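Local coordinates for protein aminotransferase AspB (PDB 3EZS) that probably works as a pyridoxal 5'-phosphate-dependent aminotransferase of class I/II, moving amino groups between amino acids and keto acids, at residues A[14-19]-A[325-330]; A[161-164]-A[169-172]; A[199-204]-A[291-296]. One frame throughout, in Å; residues are numbered along the deposited sequence.

Contact 1: residues A[14-19]-A[325-330]; sequences ALLKEI and TLYQNE
Water 1 bridges Ile-19 and Tyr-327 on the polar side of this contact: it donates a hydrogen bond to Ile-19 O at 2.7 Å and lies 3.3 Å from Tyr-327 OH, a longer bond whose direction is undetermined. The water sits in the plane of the phenol ring, at its edge, whereas Leu-16 comes over one face.

The CD1 methyl of Leu-16 stands 4.0 Å from the centroid of the Tyr-327 ring and 15° off the normal, which is CH-pi geometry, although the methyl is displaced somewhat toward the rim. Lower down the same side chain, Leu-16 CB comes within 3.9 Å of Tyr-327 CD2. The tyrosine reaches across because its CG is anti to the backbone N (chi1 -176°), carrying the ring off helix 319-330 toward the 14-19 segment.

Ile-19 works through one branch. CG2 lies 3.8 Å from Tyr-327 CD2, at an oblique angle to the ring, and the same methyl presses on the next residue, 3.5 Å from Gln-328 CA. The bent Gln-328 side chain folds back so that its amide also meets this methyl, with NE2 3.6 Å from Ile-19 CG2.

A type I beta turn from Leu-16 to Ile-19 presents both residues on the same side; it is closed by the backbone bond from Ile-19 N to Leu-16 O. Beyond the turn, Lys-22 makes a backbone hydrogen bond with Gln-328 and Pro-21 touches Tyr-327, so the chain continues along helix 319-330.

Chemically, the direct contacts are van der Waals and CH-pi, including a methyl against the Gln-328 amide, and the polar link between the two segments runs through a water, consistent with a surface junction that relies mainly on van der Waals fit.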
loop_
_atom_site.group_PDB
_atom_site.type_symbol
_atom_site.label_atom_id
_atom_site.label_comp_id
_atom_site.label_asym_id
_atom_site.label_seq_id
_atom_site.Cartn_x
_atom_site.Cartn_y
_atom_site.Cartn_z
ATOM N N ALA A 14 13.584 -22.285 11.755
ATOM C CA ALA A 14 13.390 -23.129 12.948
ATOM C C ALA A 14 13.892 -24.544 12.736
ATOM O O ALA A 14 14.512 -25.118 13.626
ATOM C CB ALA A 14 11.918 -23.167 13.366
ATOM N N LEU A 15 13.606 -25.109 11.561
ATOM C CA LEU A 15 14.050 -26.463 11.217
ATOM C C LEU A 15 15.589 -26.619 11.214
ATOM O O LEU A 15 16.119 -27.632 11.659
ATOM C CB LEU A 15 13.521 -26.833 9.830
ATOM C CG LEU A 15 13.861 -28.232 9.307
ATOM C CD1 LEU A 15 13.142 -29.367 10.092
ATOM C CD2 LEU A 15 13.573 -28.313 7.844
ATOM N N LEU A 16 16.288 -25.615 10.704
ATOM C CA LEU A 16 17.744 -25.673 10.553
ATOM C C LEU A 16 18.566 -25.037 11.692
ATOM O O LEU A 16 19.789 -25.137 11.688
ATOM C CB LEU A 16 18.120 -25.019 9.213
ATOM C CG LEU A 16 17.405 -25.546 7.963
ATOM C CD1 LEU A 16 17.863 -24.782 6.672
ATOM C CD2 LEU A 16 17.615 -27.054 7.820
ATOM N N LYS A 17 17.887 -24.422 12.661
ATOM C CA LYS A 17 18.512 -23.702 13.788
ATOM C C LYS A 17 19.562 -24.504 14.568
ATOM O O LYS A 17 20.598 -23.973 14.933
ATOM C CB LYS A 17 17.412 -23.195 14.735
ATOM C CG LYS A 17 17.872 -22.235 15.820
ATOM C CD LYS A 17 16.668 -21.615 16.555
ATOM N N GLU A 18 19.314 -25.787 14.788
ATOM C CA GLU A 18 20.259 -26.617 15.521
ATOM C C GLU A 18 21.387 -27.207 14.656
ATOM O O GLU A 18 22.184 -28.006 15.167
ATOM C CB GLU A 18 19.504 -27.746 16.234
ATOM C CG GLU A 18 18.444 -27.240 17.214
ATOM C CD GLU A 18 17.690 -28.358 17.932
ATOM O OE1 GLU A 18 18.012 -29.551 17.707
ATOM O OE2 GLU A 18 16.777 -28.027 18.727
ATOM N N ILE A 19 21.468 -26.821 13.371
ATOM C CA ILE A 19 22.475 -27.370 12.458
ATOM C C ILE A 19 23.569 -26.371 12.046
ATOM O O ILE A 19 23.287 -25.216 11.714
ATOM C CB ILE A 19 21.825 -27.916 11.167
ATOM C CG1 ILE A 19 20.757 -28.963 11.483
ATOM C CG2 ILE A 19 22.886 -28.532 10.257
ATOM C CD1 ILE A 19 19.998 -29.455 10.243
ATOM N N THR A 325 19.307 -32.897 6.211
ATOM C CA THR A 325 20.464 -33.652 5.736
ATOM C C THR A 325 21.297 -32.858 4.732
ATOM O O THR A 325 22.530 -32.796 4.855
ATOM C CB THR A 325 20.047 -35.000 5.072
ATOM O OG1 THR A 325 19.312 -35.772 6.019
ATOM C CG2 THR A 325 21.284 -35.813 4.635
ATOM N N LEU A 326 20.635 -32.249 3.750
ATOM C CA LEU A 326 21.349 -31.500 2.726
ATOM C C LEU A 326 22.076 -30.274 3.316
ATOM O O LEU A 326 23.204 -29.975 2.942
ATOM C CB LEU A 326 20.374 -31.098 1.612
ATOM C CG LEU A 326 20.954 -30.533 0.319
ATOM C CD1 LEU A 326 21.769 -31.558 -0.433
ATOM C CD2 LEU A 326 19.824 -30.022 -0.546
ATOM N N TYR A 327 21.424 -29.577 4.232
ATOM C CA TYR A 327 22.019 -28.403 4.844
ATOM C C TYR A 327 23.190 -28.772 5.756
ATOM O O TYR A 327 24.242 -28.126 5.731
ATOM C CB TYR A 327 20.966 -27.645 5.625
ATOM C CG TYR A 327 21.458 -26.357 6.211
ATOM C CD1 TYR A 327 21.821 -25.295 5.383
ATOM C CD2 TYR A 327 21.510 -26.166 7.588
ATOM C CE1 TYR A 327 22.265 -24.090 5.912
ATOM C CE2 TYR A 327 21.951 -24.964 8.127
ATOM C CZ TYR A 327 22.317 -23.928 7.283
ATOM O OH TYR A 327 22.744 -22.732 7.805
ATOM N N GLN A 328 22.988 -29.792 6.575
ATOM C CA GLN A 328 24.008 -30.298 7.478
ATOM C C GLN A 328 25.281 -30.698 6.743
ATOM O O GLN A 328 26.371 -30.303 7.122
ATOM C CB GLN A 328 23.422 -31.523 8.191
ATOM C CG GLN A 328 24.343 -32.392 9.013
ATOM C CD GLN A 328 24.845 -31.718 10.249
ATOM O OE1 GLN A 328 24.449 -32.086 11.356
ATOM N NE2 GLN A 328 25.705 -30.706 10.082
ATOM N N ASN A 329 25.121 -31.487 5.691
ATOM C CA ASN A 329 26.232 -32.018 4.928
ATOM C C ASN A 329 26.794 -31.161 3.788
ATOM O O ASN A 329 27.999 -31.211 3.519
ATOM C CB ASN A 329 25.821 -33.357 4.329
ATOM C CG ASN A 329 25.568 -34.417 5.379
ATOM O OD1 ASN A 329 26.388 -34.649 6.251
ATOM N ND2 ASN A 329 24.451 -35.098 5.259
ATOM N N GLU A 330 25.930 -30.417 3.104
ATOM C CA GLU A 330 26.352 -29.638 1.950
ATOM C C GLU A 330 26.189 -28.137 2.048
ATOM O O GLU A 330 26.692 -27.422 1.184
ATOM C CB GLU A 330 25.579 -30.119 0.715
ATOM C CG GLU A 330 25.681 -31.608 0.449
ATOM C CD GLU A 330 27.108 -32.069 0.208
ATOM O OE1 GLU A 330 27.945 -31.258 -0.229
ATOM O OE2 GLU A 330 27.390 -33.253 0.468
HETATM O O HOH W 1 22.008 -22.932 10.987
#

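Contact 2: residues A[161-164]-A[169-172]; sequences NSPN and RTLS. With EDO (1,2-ethanediol), chain D; EDO (1,2-ethanediol), chain F.
Ser-162 OG accepts a hydrogen bond from Leu-171 N, 2.8 Å long and nearly straight at 165°. The same hydroxyl donates to water 2 at 3.0 Å, and that water donates in turn to Leu-171 O, so one serine serves Leu-171 N directly and Leu-171 O through the water. A chi1 of -178°, OG opposite the backbone N, turns the hydroxyl toward 169-172.

Arg-169 O has two donors: a weak bond from Asn-164 N at 3.1 Å, bent to 130°, and O1 of an ethanediol, probably from the crystallisation liquor, at 2.9 Å. O2 of that molecule accepts from Asn-161 N at 3.1 Å and returns a weak bond to Asn-161 O. The guanidinium of Arg-169 turns away to Asp-142 O, Thr-144 and a salt bridge with Glu-175.

Other polar ends are satisfied nearby: Asn-164 OD1 by Thr-167, Asn-161 ND2 by Asp-193 O, Asn-161 OD1 by Asn-165 N, and Thr-170 OG1 by Gly-168 O. This last hydroxyl packs 3.2 Å from CB of Pro-163, which follows a cis peptide bond from Ser-162.

The fold-back flanks the Asn-Pro-Thr-Gly sequence in the loop after strand 157-160, the signature loop of class I aminotransferases, which in relatives borders the pyridoxal phosphate pocket.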
loop_
_atom_site.group_PDB
_atom_site.type_symbol
_atom_site.label_atom_id
_atom_site.label_comp_id
_atom_site.label_asym_id
_atom_site.label_seq_id
_atom_site.Cartn_x
_atom_site.Cartn_y
_atom_site.Cartn_z
ATOM N N ASN A 161 -3.448 -20.164 -9.717
ATOM C CA ASN A 161 -2.094 -19.648 -9.833
ATOM C C ASN A 161 -1.407 -20.473 -10.917
ATOM O O ASN A 161 -0.856 -21.541 -10.631
ATOM C CB ASN A 161 -1.373 -19.767 -8.493
ATOM C CG ASN A 161 0.057 -19.239 -8.522
ATOM O OD1 ASN A 161 0.916 -19.710 -7.758
ATOM N ND2 ASN A 161 0.317 -18.248 -9.374
ATOM N N SER A 162 -1.439 -19.968 -12.154
ATOM C CA SER A 162 -0.890 -20.683 -13.301
ATOM C C SER A 162 -0.078 -19.773 -14.226
ATOM O O SER A 162 -0.647 -18.864 -14.833
ATOM C CB SER A 162 -2.039 -21.298 -14.079
ATOM O OG SER A 162 -1.582 -22.035 -15.176
ATOM N N PRO A 163 1.248 -20.031 -14.375
ATOM C CA PRO A 163 2.058 -21.089 -13.736
ATOM C C PRO A 163 2.064 -21.008 -12.216
ATOM O O PRO A 163 1.972 -19.913 -11.631
ATOM C CB PRO A 163 3.461 -20.869 -14.320
ATOM C CG PRO A 163 3.222 -20.118 -15.605
ATOM C CD PRO A 163 2.045 -19.245 -15.333
ATOM N N ASN A 164 2.165 -22.180 -11.595
ATOM C CA ASN A 164 2.045 -22.327 -10.161
ATOM C C ASN A 164 3.328 -22.294 -9.329
ATOM O O ASN A 164 4.347 -22.916 -9.680
ATOM C CB ASN A 164 1.343 -23.671 -9.892
ATOM C CG ASN A 164 1.039 -23.909 -8.408
ATOM O OD1 ASN A 164 1.654 -24.761 -7.779
ATOM N ND2 ASN A 164 0.117 -23.132 -7.848
ATOM N N ARG A 169 2.976 -26.289 -12.181
ATOM C CA ARG A 169 1.833 -26.716 -12.982
ATOM C C ARG A 169 1.165 -25.539 -13.654
ATOM O O ARG A 169 0.832 -24.548 -12.993
ATOM C CB ARG A 169 0.807 -27.440 -12.117
ATOM C CG ARG A 169 -0.463 -27.914 -12.867
ATOM C CD ARG A 169 -0.179 -29.006 -13.901
ATOM N NE ARG A 169 -1.409 -29.745 -14.238
ATOM C CZ ARG A 169 -2.295 -29.410 -15.175
ATOM N NH1 ARG A 169 -2.148 -28.328 -15.917
ATOM N NH2 ARG A 169 -3.363 -30.167 -15.358
ATOM N N THR A 170 0.969 -25.677 -14.968
ATOM C CA THR A 170 0.391 -24.633 -15.805
ATOM C C THR A 170 -0.843 -25.185 -16.524
ATOM O O THR A 170 -0.787 -26.215 -17.179
ATOM C CB THR A 170 1.457 -24.077 -16.804
ATOM O OG1 THR A 170 2.476 -23.416 -16.054
ATOM C CG2 THR A 170 0.880 -23.064 -17.799
ATOM N N LEU A 171 -1.954 -24.491 -16.381
ATOM C CA LEU A 171 -3.208 -24.895 -16.992
ATOM C C LEU A 171 -3.224 -24.522 -18.469
ATOM O O LEU A 171 -2.800 -23.425 -18.852
ATOM C CB LEU A 171 -4.370 -24.216 -16.280
ATOM C CG LEU A 171 -4.575 -24.531 -14.784
ATOM C CD1 LEU A 171 -5.736 -23.717 -14.246
ATOM C CD2 LEU A 171 -4.810 -26.018 -14.535
ATOM N N SER A 172 -3.713 -25.441 -19.289
ATOM C CA SER A 172 -3.807 -25.233 -20.718
ATOM C C SER A 172 -4.958 -24.285 -21.040
ATOM O O SER A 172 -5.788 -23.970 -20.191
ATOM C CB SER A 172 -4.060 -26.572 -21.411
ATOM O OG SER A 172 -5.376 -27.031 -21.124
HETATM C C1 EDO D . -2.232 -25.118 -11.329
HETATM O O1 EDO D . -1.939 -24.183 -12.381
HETATM C C2 EDO D . -3.389 -24.575 -10.502
HETATM O O2 EDO D . -3.178 -23.212 -10.185
HETATM C C1 EDO F . 4.191 -16.350 -5.799
HETATM O O1 EDO F . 4.680 -15.064 -6.217
HETATM C C2 EDO F . 2.684 -16.437 -6.102
HETATM O O2 EDO F . 2.346 -16.997 -7.369
HETATM O O HOH W 2 -1.969 -20.899 -17.932
#

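Contact 3: residues A[199-204]-A[291-296]; sequences IYENTP and NNLKLA
Glu-201 reaches helix 280-299 with an extended side chain, and each of its atoms has a neighbour there. CB comes within 4.0 Å of Leu-293 CD1, an apolar start. CG, anti to the backbone N (chi1 -177°), already approaches the ammonium group, lying 3.6 Å from Lys-294 NZ. CD lies 3.5 Å from Lys-294 NZ. At the carboxylate the two oxygens part company. OE1 rests against hydrocarbon, 3.6 Å from Leu-293 CB, and makes a salt bridge to Arg-297 one turn further along the helix. OE2 receives Lys-294 NZ at 2.7 Å on its anti lone pair, the one directed away from OE1, in a hydrogen-bonded salt bridge.

Lys-294 gets there by bending at its last torsion, chi4 -55°, which turns NZ to the OE2 side of the carboxylate, nearly in its plane. NZ also donates to Asn-202 OD1 at 3.2 Å, meeting a lone pair in the carbonyl plane at a C=O...donor angle of 140°.

Two cations of one helix thus share a single buried glutamate. This pairing should favour its ionised form, while the second acceptor on Asn-202 helps fix the direction of the lysine tip.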
loop_
_atom_site.group_PDB
_atom_site.type_symbol
_atom_site.label_atom_id
_atom_site.label_comp_id
_atom_site.label_asym_id
_atom_site.label_seq_id
_atom_site.Cartn_x
_atom_site.Cartn_y
_atom_site.Cartn_z
ATOM N N ILE A 199 7.886 -16.339 -17.040
ATOM C CA ILE A 199 8.939 -17.250 -16.628
ATOM C C ILE A 199 8.562 -18.580 -17.243
ATOM O O ILE A 199 7.742 -19.304 -16.714
ATOM C CB ILE A 199 9.067 -17.355 -15.071
ATOM C CG1 ILE A 199 9.098 -15.958 -14.417
ATOM C CG2 ILE A 199 10.308 -18.175 -14.683
ATOM C CD1 ILE A 199 10.133 -14.996 -15.048
ATOM N N TYR A 200 9.136 -18.882 -18.397
ATOM C CA TYR A 200 8.815 -20.102 -19.105
ATOM C C TYR A 200 9.990 -20.488 -19.997
ATOM O O TYR A 200 10.820 -19.653 -20.363
ATOM C CB TYR A 200 7.510 -19.958 -19.902
ATOM C CG TYR A 200 7.549 -18.903 -20.979
ATOM C CD1 TYR A 200 7.955 -19.205 -22.270
ATOM C CD2 TYR A 200 7.181 -17.597 -20.701
ATOM C CE1 TYR A 200 7.987 -18.215 -23.263
ATOM C CE2 TYR A 200 7.214 -16.607 -21.674
ATOM C CZ TYR A 200 7.612 -16.919 -22.939
ATOM O OH TYR A 200 7.636 -15.925 -23.872
ATOM N N GLU A 201 10.028 -21.762 -20.359
ATOM C CA GLU A 201 11.163 -22.341 -21.053
ATOM C C GLU A 201 11.020 -22.413 -22.557
ATOM O O GLU A 201 11.953 -22.088 -23.276
ATOM C CB GLU A 201 11.377 -23.751 -20.492
ATOM C CG GLU A 201 12.565 -24.504 -21.032
ATOM C CD GLU A 201 12.545 -25.954 -20.613
ATOM O OE1 GLU A 201 11.990 -26.263 -19.539
ATOM O OE2 GLU A 201 13.091 -26.782 -21.358
ATOM N N ASN A 202 9.871 -22.892 -23.028
ATOM C CA ASN A 202 9.638 -23.064 -24.460
ATOM C C ASN A 202 8.438 -22.215 -24.910
ATOM O O ASN A 202 8.580 -21.044 -25.264
ATOM C CB ASN A 202 9.392 -24.566 -24.788
ATOM C CG ASN A 202 10.513 -25.480 -24.316
ATOM O OD1 ASN A 202 11.690 -25.139 -24.397
ATOM N ND2 ASN A 202 10.143 -26.672 -23.840
ATOM N N THR A 203 7.252 -22.801 -24.827
ATOM C CA THR A 203 6.047 -22.164 -25.284
ATOM C C THR A 203 5.471 -21.278 -24.161
ATOM O O THR A 203 5.445 -21.686 -22.987
ATOM C CB THR A 203 5.051 -23.234 -25.839
ATOM O OG1 THR A 203 3.779 -22.624 -26.108
ATOM C CG2 THR A 203 4.871 -24.402 -24.867
ATOM N N PRO A 204 5.052 -20.048 -24.500
ATOM C CA PRO A 204 4.549 -19.198 -23.432
ATOM C C PRO A 204 3.223 -19.703 -22.864
ATOM O O PRO A 204 2.407 -20.202 -23.609
ATOM C CB PRO A 204 4.353 -17.832 -24.110
ATOM C CG PRO A 204 4.998 -17.940 -25.454
ATOM C CD PRO A 204 5.016 -19.375 -25.811
ATOM N N ASN A 291 17.074 -22.032 -19.272
ATOM C CA ASN A 291 18.247 -22.912 -19.147
ATOM C C ASN A 291 18.402 -23.570 -17.785
ATOM O O ASN A 291 18.961 -24.671 -17.698
ATOM C CB ASN A 291 19.526 -22.176 -19.533
ATOM C CG ASN A 291 19.592 -21.856 -21.026
ATOM O OD1 ASN A 291 19.063 -22.604 -21.850
ATOM N ND2 ASN A 291 20.282 -20.773 -21.379
ATOM N N ASN A 292 17.920 -22.915 -16.726
ATOM C CA ASN A 292 17.941 -23.522 -15.384
ATOM C C ASN A 292 17.034 -24.750 -15.340
ATOM O O ASN A 292 17.455 -25.809 -14.874
ATOM C CB ASN A 292 17.545 -22.515 -14.288
ATOM C CG ASN A 292 18.556 -21.398 -14.123
ATOM O OD1 ASN A 292 19.644 -21.457 -14.694
ATOM N ND2 ASN A 292 18.213 -20.382 -13.330
ATOM N N LEU A 293 15.804 -24.613 -15.851
ATOM C CA LEU A 293 14.853 -25.733 -15.897
ATOM C C LEU A 293 15.374 -26.891 -16.752
ATOM O O LEU A 293 15.206 -28.051 -16.383
ATOM C CB LEU A 293 13.486 -25.294 -16.458
ATOM C CG LEU A 293 12.605 -24.303 -15.708
ATOM C CD1 LEU A 293 11.314 -24.004 -16.510
ATOM C CD2 LEU A 293 12.266 -24.823 -14.306
ATOM N N LYS A 294 15.989 -26.573 -17.896
ATOM C CA LYS A 294 16.582 -27.594 -18.767
ATOM C C LYS A 294 17.675 -28.364 -18.067
ATOM O O LYS A 294 17.744 -29.591 -18.181
ATOM C CB LYS A 294 17.185 -26.970 -20.040
ATOM C CG LYS A 294 16.155 -26.412 -20.998
ATOM C CD LYS A 294 16.793 -25.852 -22.279
ATOM C CE LYS A 294 15.738 -25.201 -23.169
ATOM N NZ LYS A 294 14.611 -26.109 -23.487
ATOM N N LEU A 295 18.546 -27.640 -17.374
ATOM C CA LEU A 295 19.657 -28.250 -16.641
ATOM C C LEU A 295 19.127 -29.192 -15.553
ATOM O O LEU A 295 19.561 -30.343 -15.456
ATOM C CB LEU A 295 20.544 -27.161 -16.016
ATOM C CG LEU A 295 21.677 -27.662 -15.121
ATOM C CD1 LEU A 295 22.638 -28.570 -15.905
ATOM C CD2 LEU A 295 22.370 -26.494 -14.481
ATOM N N ALA A 296 18.182 -28.684 -14.760
ATOM C CA ALA A 296 17.543 -29.439 -13.685
ATOM C C ALA A 296 16.927 -30.721 -14.218
ATOM O O ALA A 296 17.044 -31.783 -13.588
ATOM C CB ALA A 296 16.474 -28.583 -12.977
#

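Contact 1 closes a long loop of the chain, and the other two are nested within it, contact 2 ending before contact 3 opens. Contacts 2 and 3 are close, with centres 14 Å and nearest atoms about 5 Å apart; they draw on loops following the neighbouring parallel strands 157-160 and 189-193 of the seven-stranded sheet. Contact 1 lies at the periphery, its centre 31 Å from that of contact 2 and 29 Å from that of contact 3. Helix 358-372 touches both helix 319-330 of contact 1 and helix 280-299 of contact 3. Contact 2, whose loop probably borders the cofactor pocket as in relatives, lies deep in the chain, whereas contact 1 joins its N-terminal and C-terminal regions.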